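Long-range contacts in putative cathepsin d (Ixodes ricinus, PDB 5N7Q), which probably cleaves proteins as a pepsin-family aspartic endopeptidase of the tick, held here in complex with the inhibitor pepstatin A: residues D220-I225 against P310-G315; T230-G235 against G301-E306. All coordinates share one frame; numbering follows the deposited sequence.

Overall arrangement
Both contacts belong to the half of this pepsin-like protein that carries Asp227, the second predicted catalytic aspartate, and their centres lie about 10 Å apart. Along the chain the order is 220-225, 230-235, 301-306, 310-315, so contact 1 closes a large loop and contact 2 a smaller one within it. Strands 312-314 and 233-235 run antiparallel as neighbours in one sheet and join the two contacts, Thr234 N lying 2.9 Å from Ile313 O, a probable hydrogen bond. The two parallel pairings thus flank this central antiparallel pair, the psi-shaped arrangement of aspartic peptidases, and the loop with Asp227 connects strands 222-226 and 233-235.

Contact 1: residues D220-I225 against P310-G315; sequences DGCEAI and PLWILG
Ile225 packs beside Ile313, the two side chains pointing the same way with CD1 of Ile225 3.8 Å from CG1 of Ile313. With chi1 at 73°, CG1 of Ile225 lies between its own backbone N and carbonyl carbon and turns toward Ile313, while the CG2 branch meets the CD2 methyl of Leu311 at 3.9 Å. This is the tight, buried end. Here strands 222-225 and 312-314 pair in parallel, Trp312 O accepting from Ile225 N at 2.8 Å and Ile225 O from Leu314 N, both almost straight at the acceptor. On the opposite face Ala224 CB lies against Trp312 CB, 4.1 Å away. One step back, Trp312 N reaches Glu223 O at 2.9 Å, more bent at the oxygen (C=O...N 143°), and that same oxygen sits at the edge of the indole, in its plane. Cys222 SG, disulfide-bonded to Cys218, approaches the indole obliquely, 3.6 Å from Trp312 NE1. Toward partly exposed Glu223 and exposed Pro310 the strands part, and a water takes the place of a direct bond, accepting from Glu223 N and donating to Pro310 O. In one of two conformers Glu223 leads away, OE1 bonding to Thr192 and Gln198. Strand 198-206 pairs with 222-226 on its other edge, strand 233-235 flanks 312-314, and helix 237-247 packs on the Trp312 side chain.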
# COMPACT_ATOMS: atom_id res chain seq x y z
N ASP A 220 -13.09 -8.67 -20.71
CA ASP A 220 -14.14 -7.69 -20.98
C ASP A 220 -14.05 -6.44 -20.10
O ASP A 220 -15.04 -5.79 -19.88
CB ASP A 220 -15.51 -8.35 -20.85
CG ASP A 220 -15.69 -9.54 -21.78
OD1 ASP A 220 -15.13 -9.53 -22.90
OD2 ASP A 220 -16.41 -10.46 -21.37
N GLY A 221 -12.84 -6.12 -19.64
CA GLY A 221 -12.60 -5.05 -18.68
C GLY A 221 -12.82 -5.51 -17.26
O GLY A 221 -13.52 -6.49 -17.00
N CYS A 222 -12.27 -4.76 -16.32
CA CYS A 222 -12.34 -5.14 -14.92
C CYS A 222 -12.06 -3.94 -14.05
O CYS A 222 -11.72 -2.88 -14.58
CB CYS A 222 -11.35 -6.29 -14.61
SG CYS A 222 -9.66 -5.94 -15.12
N GLU A 223 -12.21 -4.11 -12.74
CA GLU A 223 -11.99 -3.04 -11.74
C GLU A 223 -10.69 -3.37 -11.01
O GLU A 223 -10.32 -4.55 -10.85
CB GLU A 223 -13.16 -2.91 -10.72
CG GLU A 223 -14.49 -2.27 -11.18
CD GLU A 223 -14.50 -0.72 -11.28
OE1 GLU A 223 -14.69 0.04 -10.25
OE2 GLU A 223 -14.41 -0.27 -12.45
N ALA A 224 -9.99 -2.34 -10.54
CA ALA A 224 -8.75 -2.47 -9.80
C ALA A 224 -8.62 -1.35 -8.78
O ALA A 224 -9.29 -0.33 -8.87
CB ALA A 224 -7.54 -2.41 -10.74
N ILE A 225 -7.71 -1.52 -7.83
CA ILE A 225 -7.31 -0.44 -6.90
C ILE A 225 -5.80 -0.30 -6.90
O ILE A 225 -5.08 -1.28 -7.18
CB ILE A 225 -7.86 -0.67 -5.45
CG1 ILE A 225 -7.11 -1.81 -4.72
CG2 ILE A 225 -9.36 -0.97 -5.51
CD1 ILE A 225 -7.49 -1.99 -3.26
N PRO A 310 -15.46 -8.40 -7.58
CA PRO A 310 -14.16 -8.80 -8.09
C PRO A 310 -13.33 -7.61 -8.53
O PRO A 310 -13.83 -6.71 -9.21
CB PRO A 310 -14.48 -9.68 -9.30
CG PRO A 310 -15.91 -10.05 -9.18
CD PRO A 310 -16.57 -9.03 -8.31
N LEU A 311 -12.09 -7.58 -8.07
CA LEU A 311 -11.17 -6.58 -8.54
C LEU A 311 -9.75 -7.04 -8.35
O LEU A 311 -9.46 -8.05 -7.70
CB LEU A 311 -11.41 -5.19 -7.93
CG LEU A 311 -11.29 -5.06 -6.41
CD1 LEU A 311 -9.84 -4.95 -5.98
CD2 LEU A 311 -12.03 -3.85 -5.87
N TRP A 312 -8.87 -6.33 -9.03
CA TRP A 312 -7.44 -6.54 -8.93
C TRP A 312 -6.87 -5.51 -8.00
O TRP A 312 -7.20 -4.31 -8.10
CB TRP A 312 -6.77 -6.38 -10.30
CG TRP A 312 -7.19 -7.41 -11.33
CD1 TRP A 312 -8.38 -7.46 -12.01
CD2 TRP A 312 -6.41 -8.52 -11.81
NE1 TRP A 312 -8.38 -8.52 -12.88
CE2 TRP A 312 -7.20 -9.20 -12.78
CE3 TRP A 312 -5.13 -9.01 -11.52
CZ2 TRP A 312 -6.74 -10.34 -13.44
CZ3 TRP A 312 -4.68 -10.14 -12.18
CH2 TRP A 312 -5.48 -10.78 -13.14
N ILE A 313 -6.02 -5.93 -7.08
CA ILE A 313 -5.27 -4.98 -6.26
C ILE A 313 -3.88 -4.83 -6.86
O ILE A 313 -3.10 -5.82 -6.91
CB ILE A 313 -5.16 -5.40 -4.79
CG1 ILE A 313 -6.55 -5.55 -4.12
CG2 ILE A 313 -4.31 -4.38 -4.04
CD1 ILE A 313 -6.51 -6.07 -2.69
N LEU A 314 -3.57 -3.64 -7.33
CA LEU A 314 -2.25 -3.30 -7.84
C LEU A 314 -1.41 -2.79 -6.67
O LEU A 314 -1.52 -1.66 -6.26
CB LEU A 314 -2.38 -2.27 -8.97
CG LEU A 314 -3.24 -2.66 -10.18
CD1 LEU A 314 -3.14 -1.64 -11.28
CD2 LEU A 314 -2.84 -4.03 -10.68
N GLY A 315 -0.63 -3.69 -6.10
CA GLY A 315 0.25 -3.41 -4.98
C GLY A 315 1.65 -3.06 -5.44
O GLY A 315 1.84 -2.60 -6.57
O HOH W 1 -13.37 -6.56 -11.92

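Contact 2: residues T230-G235 against G301-E306; sequences TSLITG and GFMGLE
Thr234 OG1 is gripped from more than one side: it donates to a water at 2.7 Å, which in turn donates a hydrogen bond to Leu305 O, and it takes a weak hydrogen bond from Ile313 N. Its chi1 of 78° sets OG1 between the backbone N and carbonyl carbon of Thr234, leaving CG2 to lie alongside Met303, 3.8 Å from CG. Leu305 packs beside the same threonine, CB to CB 3.8 Å. The Met303 chain bends at chi3 (-82°), and its SD meets the CD1 methyl of Leu232 at 3.9 Å, the two side chains crossing at about a right angle. On the other face of the sheet Ile233 and Phe302 point the same way, with Ile233 CD1 3.8 Å from Phe302 CE1; Leu243 and Leu247 of helix 237-247 pack on the phenyl ring. Four backbone bonds join the parallel strands: Ile233 N to Gly301 O, Met303 N to Ile233 O at 2.9 Å, Gly235 N to Met303 O, and Leu305 N to Gly235 O. Thr230 OG1 bonds to OD2 of predicted catalytic Asp227, and Ser231 OG to the inhibitor backbone and Val16 O. Backbone bonds and apolar packing thus carry the pairing, while all three buried hydroxyls are hydrogen-bonded, two of them toward Asp227 and the bound peptide.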
# COMPACT_ATOMS: atom_id res chain seq x y z
N THR A 230 -0.32 -3.27 -0.17
CA THR A 230 -0.32 -4.66 -0.64
C THR A 230 1.02 -4.91 -1.31
O THR A 230 1.48 -4.08 -2.11
CB THR A 230 -1.52 -4.91 -1.57
OG1 THR A 230 -2.69 -4.97 -0.72
CG2 THR A 230 -1.40 -6.22 -2.36
N SER A 231 1.66 -6.05 -1.01
CA SER A 231 2.98 -6.32 -1.57
C SER A 231 2.94 -6.69 -3.05
O SER A 231 3.78 -6.26 -3.86
CB SER A 231 3.60 -7.51 -0.84
OG SER A 231 3.70 -7.26 0.56
N LEU A 232 2.01 -7.57 -3.40
CA LEU A 232 1.95 -8.19 -4.72
C LEU A 232 0.84 -7.56 -5.56
O LEU A 232 0.40 -6.44 -5.29
CB LEU A 232 1.80 -9.72 -4.57
CG LEU A 232 2.85 -10.41 -3.71
CD1 LEU A 232 2.61 -11.91 -3.76
CD2 LEU A 232 4.28 -10.05 -4.10
N ILE A 233 0.45 -8.25 -6.62
CA ILE A 233 -0.78 -7.96 -7.35
C ILE A 233 -1.74 -9.06 -6.99
O ILE A 233 -1.39 -10.25 -7.10
CB ILE A 233 -0.54 -7.85 -8.86
CG1 ILE A 233 0.31 -6.62 -9.15
CG2 ILE A 233 -1.86 -7.85 -9.64
CD1 ILE A 233 0.80 -6.50 -10.56
N THR A 234 -2.94 -8.70 -6.59
CA THR A 234 -4.00 -9.70 -6.34
C THR A 234 -5.00 -9.59 -7.45
O THR A 234 -5.16 -8.55 -8.08
CB THR A 234 -4.69 -9.59 -4.98
OG1 THR A 234 -5.66 -8.53 -5.00
CG2 THR A 234 -3.69 -9.28 -3.85
N GLY A 235 -5.68 -10.70 -7.71
CA GLY A 235 -6.77 -10.72 -8.66
C GLY A 235 -7.82 -11.77 -8.36
O GLY A 235 -7.64 -12.59 -7.47
N GLY A 301 4.36 -12.90 -8.31
CA GLY A 301 3.73 -11.68 -7.84
C GLY A 301 2.26 -11.53 -8.19
O GLY A 301 1.72 -10.45 -8.02
N PHE A 302 1.63 -12.59 -8.67
CA PHE A 302 0.18 -12.60 -8.92
C PHE A 302 -0.46 -13.62 -8.02
O PHE A 302 -0.20 -14.82 -8.17
CB PHE A 302 -0.14 -12.85 -10.39
CG PHE A 302 0.62 -11.98 -11.31
CD1 PHE A 302 0.22 -10.68 -11.54
CD2 PHE A 302 1.78 -12.44 -11.91
CE1 PHE A 302 0.97 -9.87 -12.36
CE2 PHE A 302 2.53 -11.63 -12.74
CZ PHE A 302 2.12 -10.32 -12.95
N MET A 303 -1.28 -13.17 -7.07
CA MET A 303 -1.93 -14.01 -6.10
C MET A 303 -3.46 -13.82 -6.14
O MET A 303 -3.96 -12.75 -6.42
CB MET A 303 -1.37 -13.75 -4.71
CG MET A 303 -1.53 -12.33 -4.22
SD MET A 303 -1.09 -12.12 -2.48
CE MET A 303 -2.54 -12.65 -1.61
N GLY A 304 -4.19 -14.86 -5.80
CA GLY A 304 -5.65 -14.81 -5.83
C GLY A 304 -6.24 -14.22 -4.56
O GLY A 304 -5.76 -14.52 -3.45
N LEU A 305 -7.24 -13.35 -4.71
CA LEU A 305 -7.96 -12.79 -3.57
C LEU A 305 -9.38 -12.44 -4.01
O LEU A 305 -9.59 -11.62 -4.89
CB LEU A 305 -7.25 -11.55 -2.99
CG LEU A 305 -7.96 -10.93 -1.78
CD1 LEU A 305 -8.15 -11.90 -0.62
CD2 LEU A 305 -7.22 -9.69 -1.29
N GLU A 306 -10.36 -13.11 -3.41
CA GLU A 306 -11.75 -12.86 -3.70
C GLU A 306 -12.19 -11.62 -2.94
O GLU A 306 -12.18 -11.62 -1.71
CB GLU A 306 -12.62 -14.04 -3.31
CG GLU A 306 -14.05 -13.90 -3.81
CD GLU A 306 -14.91 -15.14 -3.60
OE1 GLU A 306 -16.12 -15.04 -3.89
OE2 GLU A 306 -14.40 -16.20 -3.17
O HOH W 2 -8.11 -9.33 -5.77